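Local coordinates for ribonucleoside-diphosphate reductase subunit beta (Bacillus halodurans C-125, PDB 2RCC), which probably supplies DNA precursors as the iron-binding small subunit of a class I enzyme that reduces ribonucleoside diphosphates to deoxyribonucleotides, at residues A[42-47]-A[224-229]; A[98-103]-A[110-115]; A[144-149]-A[266-271]. All coordinates share one frame; numbering follows the deposited sequence.

Interaction 1 of 3, residues A[42-47]-A[224-229]; sequences YPLYKN and VYLFTN
Segments 42-47 and 224-229, on helices 41-50 and 207-237, have their closest CA pair at Leu44 and Leu226, 8.1 Å apart, and one leucine does most of the bridging. Leu44 carries its CG anti to the backbone N (chi1 178°), which sends both methyls across the gap. CD2 does the double duty: it meets the rim of the Tyr225 ring at CD2, 3.9 Å away and near the ring plane, and lies 4.0 Å from Leu226 CB. The other methyl, Leu44 CD1, rests 4.0 Å from Tyr225 CD2, so the fork of the leucine straddles the ring edge rather than covering a face. Leu44 and Tyr225 run past each other in opposite directions, whereas Leu44 crosses Leu226 at about a right angle. Branched leucines suit this buried seam, and tyrosine suits its border, where the carbon rim can pack while the residue remains exposed. One turn on, Asn229 ND2 sits 3.3 Å above one face of the Tyr225 ring, offset toward its rim. Trp40, just ahead of helix 41-50, also packs on Tyr225 and Leu226. Elsewhere on helix 41-50, Tyr42 and Tyr45 hydrogen-bond through their hydroxyls to Gln124 of the second subunit. Tyr45 packs on Leu111 and Leu226 on Leu115, so the contact joins the chain's first helix to helix 207-237, with helix 106-133 against both, in the ferritin-like bundle.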
loop_
_atom_site.group_PDB
_atom_site.type_symbol
_atom_site.label_atom_id
_atom_site.label_comp_id
_atom_site.label_asym_id
_atom_site.label_seq_id
_atom_site.Cartn_x
_atom_site.Cartn_y
_atom_site.Cartn_z
ATOM N N TYR A 42 -5.943 11.063 -9.033
ATOM C CA TYR A 42 -4.869 10.566 -9.927
ATOM C C TYR A 42 -3.658 11.468 -9.868
ATOM O O TYR A 42 -2.543 10.948 -9.810
ATOM C CB TYR A 42 -5.348 10.318 -11.373
ATOM C CG TYR A 42 -4.511 9.413 -12.286
ATOM C CD1 TYR A 42 -3.536 8.502 -11.802
ATOM C CD2 TYR A 42 -4.807 9.348 -13.639
ATOM C CE1 TYR A 42 -2.819 7.637 -12.692
ATOM C CE2 TYR A 42 -4.122 8.468 -14.513
ATOM C CZ TYR A 42 -3.125 7.632 -14.053
ATOM O OH TYR A 42 -2.498 6.772 -14.968
ATOM N N PRO A 43 -3.857 12.801 -9.936
ATOM C CA PRO A 43 -2.732 13.692 -9.686
ATOM C C PRO A 43 -2.024 13.462 -8.346
ATOM O O PRO A 43 -0.804 13.541 -8.292
ATOM C CB PRO A 43 -3.374 15.070 -9.725
ATOM C CG PRO A 43 -4.539 14.925 -10.550
ATOM C CD PRO A 43 -5.044 13.574 -10.364
ATOM N N LEU A 44 -2.764 13.187 -7.273
ATOM C CA LEU A 44 -2.140 12.870 -5.983
ATOM C C LEU A 44 -1.305 11.578 -6.051
ATOM O O LEU A 44 -0.158 11.537 -5.611
ATOM C CB LEU A 44 -3.211 12.785 -4.886
ATOM C CG LEU A 44 -2.746 12.419 -3.481
ATOM C CD1 LEU A 44 -1.601 13.326 -2.971
ATOM C CD2 LEU A 44 -3.954 12.483 -2.594
ATOM N N TYR A 45 -1.863 10.518 -6.621
ATOM C CA TYR A 45 -1.110 9.306 -6.832
ATOM C C TYR A 45 0.206 9.562 -7.564
ATOM O O TYR A 45 1.277 9.119 -7.120
ATOM C CB TYR A 45 -1.942 8.253 -7.601
ATOM C CG TYR A 45 -1.128 7.104 -8.129
ATOM C CD1 TYR A 45 -0.774 6.011 -7.327
ATOM C CD2 TYR A 45 -0.651 7.119 -9.418
ATOM C CE1 TYR A 45 -0.013 4.983 -7.831
ATOM C CE2 TYR A 45 0.120 6.131 -9.884
ATOM C CZ TYR A 45 0.430 5.053 -9.111
ATOM O OH TYR A 45 1.213 4.072 -9.695
ATOM N N LYS A 46 0.126 10.310 -8.649
ATOM C CA LYS A 46 1.294 10.641 -9.492
ATOM C C LYS A 46 2.369 11.420 -8.709
ATOM O O LYS A 46 3.558 11.160 -8.884
ATOM C CB LYS A 46 0.869 11.435 -10.725
ATOM C CG LYS A 46 0.079 10.642 -11.741
ATOM C CD LYS A 46 -0.499 11.532 -12.843
ATOM C CE LYS A 46 -1.269 10.693 -13.868
ATOM N NZ LYS A 46 -1.886 11.510 -14.969
ATOM N N ASN A 47 1.936 12.332 -7.837
ATOM C CA ASN A 47 2.874 13.106 -7.029
ATOM C C ASN A 47 3.528 12.206 -5.983
ATOM O O ASN A 47 4.727 12.306 -5.763
ATOM C CB ASN A 47 2.206 14.341 -6.392
ATOM C CG ASN A 47 1.858 15.430 -7.412
ATOM O OD1 ASN A 47 2.572 15.667 -8.384
ATOM N ND2 ASN A 47 0.767 16.139 -7.148
ATOM N N VAL A 224 -1.741 14.482 4.679
ATOM C CA VAL A 224 -2.666 15.496 5.233
ATOM C C VAL A 224 -3.589 16.055 4.145
ATOM O O VAL A 224 -4.751 16.255 4.382
ATOM C CB VAL A 224 -1.916 16.684 5.914
ATOM C CG1 VAL A 224 -2.894 17.776 6.320
ATOM C CG2 VAL A 224 -1.121 16.193 7.128
ATOM N N TYR A 225 -3.055 16.307 2.945
ATOM C CA TYR A 225 -3.853 16.763 1.822
ATOM C C TYR A 225 -4.974 15.731 1.529
ATOM O O TYR A 225 -6.132 16.121 1.385
ATOM C CB TYR A 225 -2.955 17.015 0.601
ATOM C CG TYR A 225 -3.652 17.312 -0.690
ATOM C CD1 TYR A 225 -4.093 18.599 -1.007
ATOM C CD2 TYR A 225 -3.850 16.306 -1.628
ATOM C CE1 TYR A 225 -4.734 18.852 -2.203
ATOM C CE2 TYR A 225 -4.493 16.554 -2.794
ATOM C CZ TYR A 225 -4.924 17.814 -3.084
ATOM O OH TYR A 225 -5.528 17.987 -4.297
ATOM N N LEU A 226 -4.639 14.445 1.513
ATOM C CA LEU A 226 -5.629 13.393 1.293
ATOM C C LEU A 226 -6.714 13.417 2.384
ATOM O O LEU A 226 -7.925 13.429 2.094
ATOM C CB LEU A 226 -4.970 12.018 1.270
ATOM C CG LEU A 226 -5.891 10.793 1.113
ATOM C CD1 LEU A 226 -6.749 10.891 -0.121
ATOM C CD2 LEU A 226 -5.075 9.524 1.155
ATOM N N PHE A 227 -6.274 13.382 3.630
ATOM C CA PHE A 227 -7.240 13.374 4.744
ATOM C C PHE A 227 -8.126 14.621 4.825
ATOM O O PHE A 227 -9.310 14.518 5.137
ATOM C CB PHE A 227 -6.528 13.144 6.077
ATOM C CG PHE A 227 -5.791 11.821 6.176
ATOM C CD1 PHE A 227 -6.441 10.626 5.900
ATOM C CD2 PHE A 227 -4.461 11.775 6.662
ATOM C CE1 PHE A 227 -5.766 9.411 6.031
ATOM C CE2 PHE A 227 -3.794 10.573 6.786
ATOM C CZ PHE A 227 -4.436 9.398 6.465
ATOM N N THR A 228 -7.567 15.801 4.587
ATOM C CA THR A 228 -8.368 17.028 4.614
ATOM C C THR A 228 -9.372 17.102 3.455
ATOM O O THR A 228 -10.496 17.616 3.606
ATOM C CB THR A 228 -7.491 18.313 4.754
ATOM O OG1 THR A 228 -6.646 18.468 3.626
ATOM C CG2 THR A 228 -6.641 18.251 5.979
ATOM N N ASN A 229 -8.991 16.572 2.297
ATOM C CA ASN A 229 -9.892 16.459 1.164
ATOM C C ASN A 229 -11.047 15.521 1.501
ATOM O O ASN A 229 -12.200 15.866 1.263
ATOM C CB ASN A 229 -9.185 15.954 -0.100
ATOM C CG ASN A 229 -8.432 17.037 -0.873
ATOM O OD1 ASN A 229 -8.442 18.189 -0.533
ATOM N ND2 ASN A 229 -7.793 16.636 -1.947
#

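Interaction 2 of 3, residues A[98-103]-A[110-115]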
loop_
_atom_site.group_PDB
_atom_site.type_symbol
_atom_site.label_atom_id
_atom_site.label_comp_id
_atom_site.label_asym_id
_atom_site.label_seq_id
_atom_site.Cartn_x
_atom_site.Cartn_y
_atom_site.Cartn_z
ATOM N N ARG A 98 -7.922 -0.131 9.634
ATOM C CA ARG A 98 -9.218 -0.768 9.923
ATOM C C ARG A 98 -10.357 0.145 9.409
ATOM O O ARG A 98 -11.349 -0.353 8.890
ATOM C CB ARG A 98 -9.418 -1.077 11.407
ATOM N N ALA A 99 -10.194 1.474 9.531
ATOM C CA ALA A 99 -11.204 2.433 9.041
ATOM C C ALA A 99 -11.199 2.454 7.513
ATOM O O ALA A 99 -12.244 2.612 6.853
ATOM C CB ALA A 99 -10.912 3.849 9.592
ATOM N N ALA A 100 -10.009 2.278 6.947
ATOM C CA ALA A 100 -9.820 2.275 5.480
ATOM C C ALA A 100 -10.645 1.209 4.786
ATOM O O ALA A 100 -11.072 1.421 3.662
ATOM C CB ALA A 100 -8.299 2.152 5.075
ATOM N N GLU A 101 -10.930 0.099 5.471
ATOM C CA GLU A 101 -11.771 -0.973 4.916
ATOM C C GLU A 101 -13.241 -0.545 4.591
ATOM O O GLU A 101 -13.934 -1.241 3.883
ATOM C CB GLU A 101 -11.749 -2.186 5.857
ATOM C CG GLU A 101 -12.094 -3.477 5.172
ATOM C CD GLU A 101 -11.890 -4.719 6.061
ATOM O OE1 GLU A 101 -11.769 -4.606 7.303
ATOM O OE2 GLU A 101 -11.879 -5.823 5.487
ATOM N N TYR A 102 -13.674 0.603 5.104
ATOM C CA TYR A 102 -15.020 1.174 4.897
ATOM C C TYR A 102 -15.090 2.204 3.784
ATOM O O TYR A 102 -16.171 2.678 3.446
ATOM C CB TYR A 102 -15.532 1.765 6.222
ATOM C CG TYR A 102 -15.746 0.703 7.250
ATOM C CD1 TYR A 102 -16.972 0.068 7.380
ATOM C CD2 TYR A 102 -14.713 0.300 8.082
ATOM C CE1 TYR A 102 -17.166 -0.941 8.313
ATOM C CE2 TYR A 102 -14.899 -0.706 9.007
ATOM C CZ TYR A 102 -16.131 -1.320 9.117
ATOM O OH TYR A 102 -16.315 -2.335 10.039
ATOM N N LEU A 103 -13.947 2.537 3.179
ATOM C CA LEU A 103 -13.954 3.448 2.051
ATOM C C LEU A 103 -14.514 2.745 0.826
ATOM O O LEU A 103 -13.914 1.787 0.335
ATOM C CB LEU A 103 -12.568 3.920 1.723
ATOM C CG LEU A 103 -11.957 4.943 2.674
ATOM C CD1 LEU A 103 -10.450 5.014 2.468
ATOM C CD2 LEU A 103 -12.610 6.311 2.544
ATOM N N ALA A 110 -6.844 2.464 -2.823
ATOM C CA ALA A 110 -5.491 2.312 -3.370
ATOM C C ALA A 110 -4.501 3.312 -2.735
ATOM O O ALA A 110 -3.334 2.975 -2.405
ATOM C CB ALA A 110 -5.511 2.477 -4.887
ATOM N N LEU A 111 -4.941 4.541 -2.577
ATOM C CA LEU A 111 -4.074 5.564 -1.967
ATOM C C LEU A 111 -3.755 5.207 -0.509
ATOM O O LEU A 111 -2.663 5.458 -0.037
ATOM C CB LEU A 111 -4.670 6.963 -2.148
ATOM C CG LEU A 111 -4.716 7.584 -3.549
ATOM C CD1 LEU A 111 -5.663 8.815 -3.533
ATOM C CD2 LEU A 111 -3.275 7.900 -4.020
HETATM N N MSE A 112 -4.684 4.578 0.183
HETATM C CA MSE A 112 -4.412 4.099 1.557
HETATM C C MSE A 112 -3.344 3.009 1.553
HETATM O O MSE A 112 -2.516 2.970 2.450
HETATM C CB MSE A 112 -5.681 3.646 2.266
HETATM C CG MSE A 112 -6.691 4.727 2.572
HETATM SE SE MSE A 112 -6.000 6.231 3.573
HETATM C CE MSE A 112 -5.546 5.357 5.277
ATOM N N SER A 113 -3.322 2.170 0.512
ATOM C CA SER A 113 -2.266 1.180 0.346
ATOM C C SER A 113 -0.897 1.869 0.165
ATOM O O SER A 113 0.081 1.473 0.790
ATOM C CB SER A 113 -2.584 0.216 -0.813
ATOM O OG SER A 113 -1.512 -0.638 -1.085
ATOM N N VAL A 114 -0.841 2.889 -0.687
ATOM C CA VAL A 114 0.379 3.653 -0.909
ATOM C C VAL A 114 0.791 4.312 0.427
ATOM O O VAL A 114 1.939 4.213 0.794
ATOM C CB VAL A 114 0.220 4.725 -2.032
ATOM C CG1 VAL A 114 1.495 5.583 -2.148
ATOM C CG2 VAL A 114 -0.205 4.095 -3.361
ATOM N N LEU A 115 -0.150 4.844 1.207
ATOM C CA LEU A 115 0.180 5.469 2.513
ATOM C C LEU A 115 0.790 4.473 3.489
ATOM O O LEU A 115 1.742 4.784 4.213
ATOM C CB LEU A 115 -1.051 6.110 3.250
ATOM C CG LEU A 115 -1.265 7.596 3.048
ATOM C CD1 LEU A 115 -1.545 7.907 1.591
ATOM C CD2 LEU A 115 -2.350 8.191 3.936
#
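Ala100 and Leu103 both pack on Met112, which is modelled as selenomethionine, in the all-helical ferritin-like fold of the small subunit; here short helix 95-100 turns back through a type I beta turn and leads into long helix 106-133. The methionine can be followed outward. Its CB lies 4.1 Å from Ala100 CB. The next atom, CG, is touched by both end residues of the turn, 3.9 Å from Ala100 CB and 3.8 Å from Leu103 CD1, with the leucine crossing the methionine at about a right angle. Bends at chi2 (-54°) and chi3 (-65°) then curl the chain, carrying SE to 4.0 Å from CE1 of Phe227 on helix 207-237. The terminal CE reaches 4.2 Å from Ala100 CB, so the curled chain returns to the alanine. Alanine suits the close approach of the backbones, with Ala100 and Met112 CA atoms 6.9 Å apart, while a flexible, unbranched chain can fit between the turn and an aromatic ring. All three residues are buried. Arg8 NH1 hydrogen-bonds to the carbonyl oxygens of both Ala100 and Leu103, and within the turn Leu103 N donates to Ala100 O at 3.1 Å.

Interaction 3 of 3, residues A[144-149]-A[266-271]; sequences EYWKHD and RYIIGD
Asp149 and Tyr267 approach from opposite directions, and Trp146 and Ile268 meet beside them, giving the contact a polar half and an apolar half. In the polar half the carboxylate meets the phenol at its edge: Tyr267 OH donates a hydrogen bond to Asp149 OD2, modelled at a doubtfully short 2.3 Å, with OD2 near the ring plane and the carboxylate turned 59° from it. With CG anti to the backbone N (chi1 -177°), Tyr267, near the end of helix 244-268, extends its ring to the C-terminal end of helix 136-147 and the start of helix 150-168. The apolar half is again edge-on. Ile268 CD1 lies close to the indole plane, 3.5 Å from Trp146 CH2 and 3.6 Å from Trp146 CZ2, with the two side chains crossing obliquely. Trp146 CZ3 comes within a looser 4.3 Å of Tyr267 CE2, linking the two halves. A large indole suits the distance, since the backbones are far apart: the CA atoms of Trp146 and Ile268 are separated by 11.8 Å. At its other end the indole is fixed by a hydrogen bond from NE1 to Lys80 O, on helix 72-87, which also packs on Ile268. A tetraethylene glycol, probably from the crystallisation liquor, lies about 3 Å from Trp146. Asp149 is the N-cap of helix 150-168, its OD1 bound to Leu152 N, a place suited to a short acidic side chain. This N-cap bond would probably help stabilise a negative charge on Asp149, as would the tyrosine bond if its true length is normal.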
loop_
_atom_site.group_PDB
_atom_site.type_symbol
_atom_site.label_atom_id
_atom_site.label_comp_id
_atom_site.label_asym_id
_atom_site.label_seq_id
_atom_site.Cartn_x
_atom_site.Cartn_y
_atom_site.Cartn_z
ATOM N N GLU A 144 13.585 0.325 26.009
ATOM C CA GLU A 144 13.134 -0.105 27.319
ATOM C C GLU A 144 12.684 1.117 28.132
ATOM O O GLU A 144 11.637 1.068 28.776
ATOM C CB GLU A 144 14.237 -0.892 28.019
ATOM C CG GLU A 144 13.799 -1.708 29.235
ATOM C CD GLU A 144 12.860 -2.870 28.896
ATOM O OE1 GLU A 144 12.778 -3.284 27.711
ATOM O OE2 GLU A 144 12.206 -3.373 29.836
ATOM N N TYR A 145 13.443 2.213 28.068
ATOM C CA TYR A 145 13.013 3.450 28.729
ATOM C C TYR A 145 11.692 3.957 28.182
ATOM O O TYR A 145 10.817 4.326 28.961
ATOM C CB TYR A 145 14.057 4.549 28.644
ATOM C CG TYR A 145 15.168 4.384 29.645
ATOM C CD1 TYR A 145 14.915 4.529 31.010
ATOM C CD2 TYR A 145 16.479 4.125 29.242
ATOM C CE1 TYR A 145 15.917 4.397 31.940
ATOM C CE2 TYR A 145 17.496 3.992 30.180
ATOM C CZ TYR A 145 17.202 4.129 31.522
ATOM O OH TYR A 145 18.195 3.996 32.456
ATOM N N TRP A 146 11.538 3.969 26.861
ATOM C CA TRP A 146 10.253 4.382 26.292
ATOM C C TRP A 146 9.121 3.413 26.632
ATOM O O TRP A 146 8.007 3.858 26.862
ATOM C CB TRP A 146 10.317 4.598 24.791
ATOM C CG TRP A 146 10.923 5.897 24.418
ATOM C CD1 TRP A 146 12.048 6.096 23.706
ATOM C CD2 TRP A 146 10.436 7.190 24.780
ATOM N NE1 TRP A 146 12.292 7.441 23.577
ATOM C CE2 TRP A 146 11.312 8.133 24.231
ATOM C CE3 TRP A 146 9.334 7.639 25.513
ATOM C CZ2 TRP A 146 11.121 9.499 24.384
ATOM C CZ3 TRP A 146 9.133 8.997 25.645
ATOM C CH2 TRP A 146 10.030 9.904 25.099
ATOM N N LYS A 147 9.433 2.115 26.691
ATOM C CA LYS A 147 8.466 1.068 27.004
ATOM C C LYS A 147 7.803 1.331 28.350
ATOM O O LYS A 147 6.591 1.147 28.474
ATOM C CB LYS A 147 9.138 -0.314 27.003
ATOM N N HIS A 148 8.583 1.790 29.329
ATOM C CA HIS A 148 8.072 2.116 30.660
ATOM C C HIS A 148 7.871 3.621 30.908
ATOM O O HIS A 148 7.887 4.050 32.046
ATOM C CB HIS A 148 9.009 1.549 31.722
ATOM C CG HIS A 148 9.311 0.097 31.540
ATOM N ND1 HIS A 148 8.344 -0.881 31.650
ATOM C CD2 HIS A 148 10.474 -0.548 31.285
ATOM C CE1 HIS A 148 8.893 -2.063 31.439
ATOM N NE2 HIS A 148 10.185 -1.889 31.222
ATOM N N ASP A 149 7.665 4.416 29.864
ATOM C CA ASP A 149 7.462 5.854 30.039
ATOM C C ASP A 149 5.963 6.174 30.204
ATOM O O ASP A 149 5.128 5.781 29.382
ATOM C CB ASP A 149 8.089 6.640 28.887
ATOM C CG ASP A 149 8.064 8.127 29.128
ATOM O OD1 ASP A 149 7.014 8.750 28.879
ATOM O OD2 ASP A 149 9.095 8.681 29.554
ATOM N N ARG A 266 8.110 19.955 25.955
ATOM C CA ARG A 266 8.674 20.378 27.242
ATOM C C ARG A 266 9.440 19.256 27.973
ATOM O O ARG A 266 10.452 19.488 28.630
ATOM C CB ARG A 266 7.583 20.914 28.159
ATOM C CG ARG A 266 7.157 22.335 27.870
ATOM C CD ARG A 266 6.080 22.788 28.883
ATOM N NE ARG A 266 4.722 22.615 28.373
ATOM C CZ ARG A 266 3.877 23.592 28.014
ATOM N NH1 ARG A 266 4.155 24.894 28.157
ATOM N NH2 ARG A 266 2.683 23.255 27.540
ATOM N N TYR A 267 8.907 18.051 27.875
ATOM C CA TYR A 267 9.464 16.869 28.517
ATOM C C TYR A 267 10.825 16.463 27.967
ATOM O O TYR A 267 11.730 16.140 28.718
ATOM C CB TYR A 267 8.457 15.740 28.293
ATOM C CG TYR A 267 8.736 14.398 28.909
ATOM C CD1 TYR A 267 8.994 14.288 30.261
ATOM C CD2 TYR A 267 8.594 13.222 28.163
ATOM C CE1 TYR A 267 9.196 13.060 30.855
ATOM C CE2 TYR A 267 8.776 11.985 28.747
ATOM C CZ TYR A 267 9.094 11.916 30.103
ATOM O OH TYR A 267 9.288 10.707 30.728
ATOM N N ILE A 268 10.960 16.490 26.654
ATOM C CA ILE A 268 12.187 16.020 25.982
ATOM C C ILE A 268 13.223 17.078 25.626
ATOM O O ILE A 268 14.417 16.800 25.693
ATOM C CB ILE A 268 11.823 15.244 24.681
ATOM C CG1 ILE A 268 10.913 14.081 25.012
ATOM C CG2 ILE A 268 13.078 14.691 23.957
ATOM C CD1 ILE A 268 10.842 13.069 23.873
ATOM N N ILE A 269 12.769 18.260 25.209
ATOM C CA ILE A 269 13.653 19.330 24.765
ATOM C C ILE A 269 13.639 20.487 25.743
ATOM O O ILE A 269 14.681 20.841 26.251
ATOM C CB ILE A 269 13.302 19.807 23.314
ATOM C CG1 ILE A 269 13.596 18.708 22.294
ATOM C CG2 ILE A 269 14.134 21.053 22.934
ATOM C CD1 ILE A 269 12.868 18.905 20.992
ATOM N N GLY A 270 12.479 21.081 26.010
ATOM C CA GLY A 270 12.406 22.219 26.937
ATOM C C GLY A 270 13.319 23.370 26.525
ATOM O O GLY A 270 13.380 23.729 25.350
ATOM N N ASP A 271 14.078 23.882 27.484
ATOM C CA ASP A 271 15.015 24.990 27.270
ATOM C C ASP A 271 16.477 24.497 27.233
ATOM O O ASP A 271 17.382 25.253 27.507
ATOM C CB ASP A 271 14.804 26.065 28.371
ATOM C CG ASP A 271 15.132 25.570 29.789
ATOM O OD1 ASP A 271 15.359 24.359 29.992
ATOM O OD2 ASP A 271 15.133 26.402 30.718
#

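How the interactions relate
Interactions 1 and 2 form one continuous patch, their centres 13 Å apart, whereas interaction 3 lies on the opposite side of the chain's centre, 34 Å and 32 Å from their centres. The first two are joined through helix 106-133, where Phe227 CZ packs 3.5 Å from Leu115 CD2. Both also touch the second subunit, which interaction 3 does not. The patch borders the probable iron site, with the side chain of Leu226 about 6 Å from that of His223 and that of Met112 about 7 Å from that of Glu186. Interaction 3 is more remote, Trp146 lying about 11 Å, side chain to side chain, from the probable active-site Tyr126.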